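Local atomic coordinates of catechol 1,2-dioxygenase (Acinetobacter sp., PDB entry 1DMH), a protein that uses a ferric iron to cleave the ring of catechol with dioxygen, yielding cis,cis-muconate in the beta-ketoadipate pathway. Residues Asn68-Leu73 and Gly206-Leu211; Gly107-Ala112 and Gly162-Phe167; Thr238-Val243 and Ala254-Glu259. One frame throughout, in Å; residues are numbered along the deposited sequence.

How the contacts relate
All three contacts stand around the 4-methylcatechol pocket of one subunit. Contact 1 joins the helical N-terminal part to helix 207-214, and both segments of contact 2 fall in sequence between its two halves. Contact 3 follows afterwards, between strand 237-243 of the mixed sheet and the loop leading to strand 262-268. The centres of contacts 1 and 2 are about 15 Å apart and the two touch, through Gly72 and Pro108; contact 3 lies about 16 Å from contact 2 and about 21 Å from contact 1 between centres. Contact 2 supplies the iron ligand Tyr164, contact 1 brings Leu73 to the substrate, and Gln240 of contact 3 sits beside the iron-binding histidines.

Contact 1 (Asn68-Leu73 and Gly206-Leu211); sequences NQEAGL and GPTQQL
Glu70 reaches across to Thr208 with one carboxylate oxygen, and that oxygen carries most of the polar contact. Thr208 N gives it a bond of 2.9 Å to Glu70 OE1, 154° at the hydrogen and nearly in line with the C-O bond. The hydroxyl of the same threonine donates as well, OG1 lying 2.7 Å from Glu70 OE1 on the anti side and 31° out of the carboxylate plane. A water adds a third donor at 2.9 Å from Glu70 OE1, and it accepts in turn from Gln209 N at 3.0 Å. With three donors on it, OE1 is firmly held, and two backbone N-H groups of the first turn of helix 207-214 are satisfied, one directly and one through water. A carboxylate beside this N-terminal helix end probably interacts favourably with the helix dipole.

Carbon atoms pack round this grip. Pro207 CG lies 3.4 Å from Glu70 OE1, while the neighbouring ring carbon, Pro207 CD, rests 3.8 Å from Asn68 CG. Leu73 crosses Thr208 at about a right angle, its CB 3.9 Å from Thr208 OG1.

Glu70 can reach because its CG stands beside its own backbone N (chi1 -78°) and the chain then runs extended. Its backbone is fixed too: Gln69 closes helix 52-67 in a Schellman motif, and Glu70 is the N-cap of helix 71-77, with Leu73 N bonded to Glu70 O at 3.0 Å. Farther out, Tyr61 bonds Pro207 O, and Asn63 of the second subunit takes the N-H of Ala71. The Glu70 carboxylate thus accepts from the first turn of helix 207-214, whose N-cap position is Gly206, tying that helix to the N-terminal helices that form the dimer's helical zipper.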
loop_
_atom_site.group_PDB
_atom_site.type_symbol
_atom_site.label_atom_id
_atom_site.label_comp_id
_atom_site.label_asym_id
_atom_site.label_seq_id
_atom_site.Cartn_x
_atom_site.Cartn_y
_atom_site.Cartn_z
ATOM N N ASN A 68 9.250 1.233 1.765
ATOM C CA ASN A 68 10.362 1.449 0.844
ATOM C C ASN A 68 10.069 2.540 -0.177
ATOM O O ASN A 68 10.824 2.713 -1.137
ATOM C CB ASN A 68 10.710 0.164 0.084
ATOM C CG ASN A 68 11.382 -0.852 0.956
ATOM O OD1 ASN A 68 10.756 -1.498 1.798
ATOM N ND2 ASN A 68 12.668 -0.988 0.778
ATOM N N GLN A 69 8.978 3.261 0.028
ATOM C CA GLN A 69 8.584 4.321 -0.882
ATOM C C GLN A 69 8.585 3.854 -2.330
ATOM O O GLN A 69 9.047 4.580 -3.206
ATOM C CB GLN A 69 9.529 5.511 -0.738
ATOM C CG GLN A 69 9.473 6.139 0.631
ATOM C CD GLN A 69 8.127 6.738 0.902
ATOM O OE1 GLN A 69 7.482 6.438 1.922
ATOM N NE2 GLN A 69 7.672 7.597 -0.018
ATOM N N GLU A 70 8.089 2.648 -2.590
ATOM C CA GLU A 70 8.071 2.151 -3.961
ATOM C C GLU A 70 6.723 2.052 -4.637
ATOM O O GLU A 70 6.642 1.434 -5.673
ATOM C CB GLU A 70 8.757 0.774 -4.076
ATOM C CG GLU A 70 10.275 0.845 -4.085
ATOM C CD GLU A 70 10.939 -0.508 -4.377
ATOM O OE1 GLU A 70 10.241 -1.438 -4.808
ATOM O OE2 GLU A 70 12.170 -0.640 -4.194
ATOM N N ALA A 71 5.673 2.643 -4.081
ATOM C CA ALA A 71 4.367 2.562 -4.734
ATOM C C ALA A 71 4.403 3.188 -6.153
ATOM O O ALA A 71 3.703 2.720 -7.059
ATOM C CB ALA A 71 3.296 3.248 -3.871
ATOM N N GLY A 72 5.232 4.224 -6.341
ATOM C CA GLY A 72 5.351 4.892 -7.635
ATOM C C GLY A 72 6.256 4.158 -8.609
ATOM O O GLY A 72 6.394 4.558 -9.770
ATOM N N LEU A 73 6.873 3.076 -8.133
ATOM C CA LEU A 73 7.746 2.249 -8.966
ATOM C C LEU A 73 6.911 1.011 -9.362
ATOM O O LEU A 73 6.960 0.533 -10.507
ATOM C CB LEU A 73 8.987 1.850 -8.166
ATOM C CG LEU A 73 10.099 1.154 -8.940
ATOM C CD1 LEU A 73 10.653 2.107 -10.027
ATOM C CD2 LEU A 73 11.206 0.750 -7.948
ATOM N N GLY A 206 14.048 -5.010 -3.353
ATOM C CA GLY A 206 12.890 -4.196 -3.025
ATOM C C GLY A 206 11.571 -4.892 -3.306
ATOM O O GLY A 206 11.540 -5.902 -4.015
ATOM N N PRO A 207 10.460 -4.405 -2.726
ATOM C CA PRO A 207 9.148 -5.023 -2.957
ATOM C C PRO A 207 8.667 -5.075 -4.435
ATOM O O PRO A 207 7.959 -6.002 -4.832
ATOM C CB PRO A 207 8.222 -4.190 -2.049
ATOM C CG PRO A 207 8.948 -2.836 -1.957
ATOM C CD PRO A 207 10.347 -3.317 -1.734
ATOM N N THR A 208 9.038 -4.091 -5.243
ATOM C CA THR A 208 8.580 -4.101 -6.628
ATOM C C THR A 208 9.192 -5.308 -7.343
ATOM O O THR A 208 8.490 -6.085 -7.997
ATOM C CB THR A 208 8.947 -2.774 -7.378
ATOM O OG1 THR A 208 8.320 -1.664 -6.722
ATOM C CG2 THR A 208 8.456 -2.814 -8.820
ATOM N N GLN A 209 10.499 -5.481 -7.203
ATOM C CA GLN A 209 11.135 -6.601 -7.858
ATOM C C GLN A 209 10.638 -7.919 -7.285
ATOM O O GLN A 209 10.478 -8.906 -8.021
ATOM C CB GLN A 209 12.645 -6.508 -7.728
ATOM C CG GLN A 209 13.356 -7.554 -8.572
ATOM C CD GLN A 209 12.997 -7.429 -10.035
ATOM O OE1 GLN A 209 12.397 -8.333 -10.616
ATOM N NE2 GLN A 209 13.350 -6.303 -10.635
ATOM N N GLN A 210 10.417 -7.961 -5.973
ATOM C CA GLN A 210 9.895 -9.175 -5.362
ATOM C C GLN A 210 8.564 -9.578 -6.002
ATOM O O GLN A 210 8.364 -10.750 -6.315
ATOM C CB GLN A 210 9.685 -8.985 -3.863
ATOM C CG GLN A 210 10.972 -8.665 -3.126
ATOM C CD GLN A 210 12.002 -9.788 -3.228
ATOM O OE1 GLN A 210 13.206 -9.578 -2.979
ATOM N NE2 GLN A 210 11.533 -10.998 -3.578
ATOM N N LEU A 211 7.653 -8.627 -6.199
ATOM C CA LEU A 211 6.382 -8.965 -6.814
ATOM C C LEU A 211 6.604 -9.384 -8.284
ATOM O O LEU A 211 6.059 -10.406 -8.734
ATOM C CB LEU A 211 5.417 -7.781 -6.767
ATOM C CG LEU A 211 3.940 -8.160 -6.607
ATOM C CD1 LEU A 211 3.077 -6.951 -6.893
ATOM C CD2 LEU A 211 3.566 -9.294 -7.504
HETATM O O HOH W 1 12.148 -3.282 -6.094
#

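Contact 2 (Gly107-Ala112 and Gly162-Phe167); sequences GPLYVA and GFYSHF. With FE (Fe (III) ion), chain C; MCT (4-methylcatechol), chain D.
Two aromatic rings, Tyr164 and Phe167, each receive one methyl of Leu109 on a face. CD2 stands over the middle of the Phe167 ring, 3.7 Å from its centroid and 12° off the normal, a well-centred CH-pi contact. CD1 covers a face of Tyr164 toward the rim, 3.4 Å from CE1 of Tyr164, and is 28° off the normal. Leu109 holds its CG beside the backbone N (chi1 -47°), and from there its two methyls diverge, one to each ring. Val111 CG2 approaches Phe167 obliquely, 3.6 Å from CE2 of Phe167, and also borders CB of His166.

The rings stand at the two ends of a type II beta turn from Tyr164 to Phe167, in which Phe167 N bonds Tyr164 O at 3.2 Å. This turn belongs to the loop between strands 152-157 and 179-183 of the intradiol dioxygenase domain, and it delivers Tyr164 to the non-haem iron. Tyr164 OH binds the iron at 1.9 Å, with His224 and His226 as further protein ligands. The bound 4-methylcatechol chelates the metal, its O3 at 2.0 Å and its O4 at 1.8 Å from the iron.

On the other segment, Gly107 and Pro108 line the substrate ring, with CD of Pro108 3.7 Å from C1 of 4-methylcatechol. Leu109 CD1 also comes close to O4 of 4-methylcatechol. Arg179 of strand 179-183 clasps both segments, bonding Leu109 O through NH1 and Ser165 O through NH2, while His166 NE2 is hydrogen-bonded to the backbone N of Phe176.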
loop_
_atom_site.group_PDB
_atom_site.type_symbol
_atom_site.label_atom_id
_atom_site.label_comp_id
_atom_site.label_asym_id
_atom_site.label_seq_id
_atom_site.Cartn_x
_atom_site.Cartn_y
_atom_site.Cartn_z
ATOM N N GLY A 107 7.199 8.770 -15.026
ATOM C CA GLY A 107 8.095 8.032 -14.146
ATOM C C GLY A 107 8.076 8.767 -12.810
ATOM O O GLY A 107 7.614 9.911 -12.741
ATOM N N PRO A 108 8.571 8.158 -11.725
ATOM C CA PRO A 108 8.554 8.824 -10.416
ATOM C C PRO A 108 9.785 9.644 -9.984
ATOM O O PRO A 108 9.868 10.063 -8.825
ATOM C CB PRO A 108 8.305 7.642 -9.487
ATOM C CG PRO A 108 9.287 6.606 -10.109
ATOM C CD PRO A 108 9.071 6.765 -11.609
ATOM N N LEU A 109 10.702 9.912 -10.909
ATOM C CA LEU A 109 11.955 10.575 -10.551
ATOM C C LEU A 109 12.194 12.008 -10.969
ATOM O O LEU A 109 13.343 12.460 -10.965
ATOM C CB LEU A 109 13.120 9.705 -11.042
ATOM C CG LEU A 109 12.894 8.242 -10.649
ATOM C CD1 LEU A 109 13.842 7.308 -11.383
ATOM C CD2 LEU A 109 13.031 8.124 -9.165
ATOM N N TYR A 110 11.136 12.731 -11.334
ATOM C CA TYR A 110 11.279 14.139 -11.676
ATOM C C TYR A 110 11.574 14.904 -10.381
ATOM O O TYR A 110 11.092 14.536 -9.307
ATOM C CB TYR A 110 9.985 14.689 -12.263
ATOM C CG TYR A 110 10.034 16.184 -12.505
ATOM C CD1 TYR A 110 10.821 16.722 -13.531
ATOM C CD2 TYR A 110 9.294 17.065 -11.696
ATOM C CE1 TYR A 110 10.865 18.089 -13.750
ATOM C CE2 TYR A 110 9.329 18.453 -11.908
ATOM C CZ TYR A 110 10.110 18.951 -12.934
ATOM O OH TYR A 110 10.117 20.303 -13.172
ATOM N N VAL A 111 12.383 15.949 -10.478
ATOM C CA VAL A 111 12.706 16.790 -9.312
ATOM C C VAL A 111 12.548 18.227 -9.789
ATOM O O VAL A 111 13.119 18.611 -10.820
ATOM C CB VAL A 111 14.161 16.619 -8.802
ATOM C CG1 VAL A 111 14.383 17.580 -7.634
ATOM C CG2 VAL A 111 14.431 15.170 -8.365
ATOM N N ALA A 112 11.768 19.017 -9.055
ATOM C CA ALA A 112 11.542 20.401 -9.448
ATOM C C ALA A 112 12.661 21.336 -8.977
ATOM O O ALA A 112 13.274 21.089 -7.932
ATOM C CB ALA A 112 10.199 20.868 -8.906
ATOM N N GLY A 162 22.775 3.721 -13.874
ATOM C CA GLY A 162 21.325 3.710 -13.805
ATOM C C GLY A 162 20.743 4.502 -12.639
ATOM O O GLY A 162 19.570 4.347 -12.307
ATOM N N PHE A 163 21.547 5.358 -12.014
ATOM C CA PHE A 163 21.065 6.163 -10.893
ATOM C C PHE A 163 20.850 7.630 -11.259
ATOM O O PHE A 163 21.595 8.204 -12.060
ATOM C CB PHE A 163 22.051 6.086 -9.726
ATOM C CG PHE A 163 22.227 4.716 -9.196
ATOM C CD1 PHE A 163 21.163 3.816 -9.211
ATOM C CD2 PHE A 163 23.450 4.306 -8.705
ATOM C CE1 PHE A 163 21.315 2.508 -8.746
ATOM C CE2 PHE A 163 23.621 3.008 -8.239
ATOM C CZ PHE A 163 22.542 2.101 -8.260
ATOM N N TYR A 164 19.825 8.213 -10.640
ATOM C CA TYR A 164 19.455 9.610 -10.830
ATOM C C TYR A 164 19.876 10.411 -9.613
ATOM O O TYR A 164 19.917 9.876 -8.497
ATOM C CB TYR A 164 17.934 9.775 -10.946
ATOM C CG TYR A 164 17.285 9.253 -12.213
ATOM C CD1 TYR A 164 17.077 7.878 -12.427
ATOM C CD2 TYR A 164 16.845 10.145 -13.187
ATOM C CE1 TYR A 164 16.439 7.424 -13.591
ATOM C CE2 TYR A 164 16.219 9.714 -14.330
ATOM C CZ TYR A 164 16.021 8.364 -14.530
ATOM O OH TYR A 164 15.431 7.982 -15.694
ATOM N N SER A 165 20.166 11.695 -9.818
ATOM C CA SER A 165 20.510 12.550 -8.700
ATOM C C SER A 165 19.244 12.642 -7.837
ATOM O O SER A 165 18.120 12.554 -8.357
ATOM C CB SER A 165 20.970 13.946 -9.183
ATOM O OG SER A 165 20.004 14.628 -9.945
ATOM N N HIS A 166 19.441 12.787 -6.524
ATOM C CA HIS A 166 18.367 12.877 -5.541
ATOM C C HIS A 166 17.730 11.515 -5.232
ATOM O O HIS A 166 16.915 11.403 -4.325
ATOM C CB HIS A 166 17.325 13.900 -5.995
ATOM C CG HIS A 166 17.891 15.274 -6.177
ATOM N ND1 HIS A 166 18.273 16.069 -5.117
ATOM C CD2 HIS A 166 18.258 15.945 -7.296
ATOM C CE1 HIS A 166 18.850 17.168 -5.575
ATOM N NE2 HIS A 166 18.854 17.118 -6.893
ATOM N N PHE A 167 18.100 10.479 -5.979
ATOM C CA PHE A 167 17.575 9.128 -5.733
ATOM C C PHE A 167 18.702 8.119 -5.903
ATOM O O PHE A 167 18.450 6.953 -6.201
ATOM C CB PHE A 167 16.447 8.747 -6.705
ATOM C CG PHE A 167 15.301 9.698 -6.702
ATOM C CD1 PHE A 167 14.270 9.553 -5.781
ATOM C CD2 PHE A 167 15.260 10.768 -7.598
ATOM C CE1 PHE A 167 13.210 10.457 -5.741
ATOM C CE2 PHE A 167 14.203 11.680 -7.569
ATOM C CZ PHE A 167 13.176 11.524 -6.636
HETATM FE FE FE C . 13.713 7.230 -16.104
HETATM C C1 MCT D . 10.506 4.114 -13.727
HETATM C C2 MCT D . 10.488 5.191 -14.629
HETATM C C3 MCT D . 11.713 5.815 -14.949
HETATM O O3 MCT D . 11.712 6.866 -15.829
HETATM C C4 MCT D . 12.912 5.395 -14.400
HETATM O O4 MCT D . 14.075 6.035 -14.750
HETATM C C5 MCT D . 12.955 4.347 -13.518
HETATM C C6 MCT D . 11.678 3.673 -13.166
HETATM C C MCT D . 9.181 3.419 -13.360
HETATM O O HOH W 2 12.125 6.982 -14.089
#

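Contact 3 (Thr238-Val243 and Ala254-Glu259); sequences TTQINV and AYATRE
Thr257 presses its methyl against the outer end of the Asn242 amide, CG2 lying 3.0 Å from Asn242 OD1 and 3.1 Å from Asn242 ND2. The methyl comes from above the amide plane at a slant, and the two side chains cross at about a right angle. Strand 237-243 is a member of the mixed sheet of the dioxygenase domain, paired antiparallel with 220-230 and parallel with 262-268; residues 254-259 belong to the connection that leads over to that parallel neighbour. The threonine hydroxyl takes the place between backbone N and carbonyl carbon (chi1 56°) and bonds Thr249 O, while CG2 is turned to the strand.

Beside it, Ala256 CB lies 4.1 Å from Gln240 OE1, and that oxygen has a weak hydrogen bond with Arg221 NH2. Gln240 runs extended past CG, and the side chain of Gln240 is about 5 Å from the bound iron (nearest atoms). Elsewhere the loop is tied down by the salt bridge of Arg258 to Asp89 and by the ring of Tyr255, edge-to-face with Phe14 of the second subunit. Asn242 ND2, buried beneath Thr257, has no hydrogen-bond partner in the model.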
loop_
_atom_site.group_PDB
_atom_site.type_symbol
_atom_site.label_atom_id
_atom_site.label_comp_id
_atom_site.label_asym_id
_atom_site.label_seq_id
_atom_site.Cartn_x
_atom_site.Cartn_y
_atom_site.Cartn_z
ATOM N N THR A 238 4.740 15.487 -22.006
ATOM C CA THR A 238 5.548 14.615 -21.165
ATOM C C THR A 238 5.933 13.459 -22.077
ATOM O O THR A 238 5.059 12.820 -22.663
ATOM C CB THR A 238 4.759 14.038 -19.962
ATOM O OG1 THR A 238 4.386 15.111 -19.093
ATOM C CG2 THR A 238 5.609 12.996 -19.177
ATOM N N THR A 239 7.226 13.184 -22.227
ATOM C CA THR A 239 7.609 12.090 -23.090
ATOM C C THR A 239 9.037 11.660 -22.752
ATOM O O THR A 239 9.609 12.098 -21.756
ATOM C CB THR A 239 7.478 12.508 -24.611
ATOM O OG1 THR A 239 7.603 11.345 -25.435
ATOM C CG2 THR A 239 8.567 13.495 -25.016
ATOM N N GLN A 240 9.604 10.768 -23.549
ATOM C CA GLN A 240 10.982 10.365 -23.287
ATOM C C GLN A 240 11.514 9.765 -24.572
ATOM O O GLN A 240 10.735 9.480 -25.490
ATOM C CB GLN A 240 11.046 9.308 -22.193
ATOM C CG GLN A 240 10.830 7.931 -22.744
ATOM C CD GLN A 240 10.913 6.809 -21.717
ATOM O OE1 GLN A 240 11.044 5.628 -22.105
ATOM N NE2 GLN A 240 10.817 7.142 -20.428
ATOM N N ILE A 241 12.830 9.620 -24.666
ATOM C CA ILE A 241 13.395 8.958 -25.836
ATOM C C ILE A 241 14.205 7.774 -25.354
ATOM O O ILE A 241 14.761 7.797 -24.260
ATOM C CB ILE A 241 14.262 9.885 -26.727
ATOM C CG1 ILE A 241 15.345 10.592 -25.916
ATOM C CG2 ILE A 241 13.345 10.846 -27.455
ATOM C CD1 ILE A 241 16.233 11.539 -26.740
ATOM N N ASN A 242 14.204 6.732 -26.174
ATOM C CA ASN A 242 14.903 5.483 -25.916
ATOM C C ASN A 242 16.145 5.425 -26.771
ATOM O O ASN A 242 16.096 5.752 -27.959
ATOM C CB ASN A 242 14.016 4.306 -26.309
ATOM C CG ASN A 242 12.953 4.062 -25.330
ATOM O OD1 ASN A 242 13.222 3.519 -24.267
ATOM N ND2 ASN A 242 11.724 4.492 -25.639
ATOM N N VAL A 243 17.252 5.002 -26.180
ATOM C CA VAL A 243 18.484 4.891 -26.952
ATOM C C VAL A 243 18.357 3.618 -27.807
ATOM O O VAL A 243 18.173 2.507 -27.284
ATOM C CB VAL A 243 19.722 4.823 -26.010
ATOM C CG1 VAL A 243 20.986 4.616 -26.821
ATOM C CG2 VAL A 243 19.810 6.115 -25.184
ATOM N N ALA A 254 8.208 -1.025 -17.544
ATOM C CA ALA A 254 7.230 0.047 -17.331
ATOM C C ALA A 254 6.404 0.328 -18.584
ATOM O O ALA A 254 5.618 1.281 -18.607
ATOM C CB ALA A 254 7.937 1.323 -16.877
ATOM N N TYR A 255 6.602 -0.474 -19.629
ATOM C CA TYR A 255 5.829 -0.349 -20.879
ATOM C C TYR A 255 5.722 1.079 -21.443
ATOM O O TYR A 255 4.679 1.487 -21.962
ATOM C CB TYR A 255 4.419 -0.882 -20.641
ATOM C CG TYR A 255 4.402 -2.239 -20.004
ATOM C CD1 TYR A 255 4.690 -3.371 -20.758
ATOM C CD2 TYR A 255 4.103 -2.402 -18.638
ATOM C CE1 TYR A 255 4.679 -4.646 -20.182
ATOM C CE2 TYR A 255 4.088 -3.679 -18.049
ATOM C CZ TYR A 255 4.378 -4.789 -18.841
ATOM O OH TYR A 255 4.372 -6.055 -18.322
ATOM N N ALA A 256 6.810 1.829 -21.381
ATOM C CA ALA A 256 6.763 3.201 -21.840
ATOM C C ALA A 256 7.287 3.449 -23.239
ATOM O O ALA A 256 7.065 4.515 -23.797
ATOM C CB ALA A 256 7.515 4.079 -20.860
ATOM N N THR A 257 7.992 2.495 -23.820
ATOM C CA THR A 257 8.533 2.740 -25.147
ATOM C C THR A 257 7.456 2.783 -26.232
ATOM O O THR A 257 6.475 2.034 -26.197
ATOM C CB THR A 257 9.651 1.719 -25.457
ATOM O OG1 THR A 257 9.136 0.403 -25.323
ATOM C CG2 THR A 257 10.774 1.851 -24.441
ATOM N N ARG A 258 7.634 3.709 -27.175
ATOM C CA ARG A 258 6.712 3.917 -28.287
ATOM C C ARG A 258 7.437 4.176 -29.572
ATOM O O ARG A 258 8.529 4.737 -29.568
ATOM C CB ARG A 258 5.861 5.149 -28.080
ATOM C CG ARG A 258 4.988 5.118 -26.900
ATOM C CD ARG A 258 3.890 6.037 -27.228
ATOM N NE ARG A 258 2.812 5.912 -26.279
ATOM C CZ ARG A 258 1.595 6.386 -26.497
ATOM N NH1 ARG A 258 1.325 7.012 -27.637
ATOM N NH2 ARG A 258 0.658 6.231 -25.568
ATOM N N GLU A 259 6.796 3.814 -30.678
ATOM C CA GLU A 259 7.375 4.056 -31.991
ATOM C C GLU A 259 7.465 5.556 -32.158
ATOM O O GLU A 259 6.520 6.280 -31.838
ATOM C CB GLU A 259 6.492 3.485 -33.099
ATOM C CG GLU A 259 6.485 1.982 -33.142
ATOM C CD GLU A 259 5.606 1.468 -34.266
ATOM O OE1 GLU A 259 5.865 1.876 -35.438
ATOM O OE2 GLU A 259 4.664 0.667 -33.983
#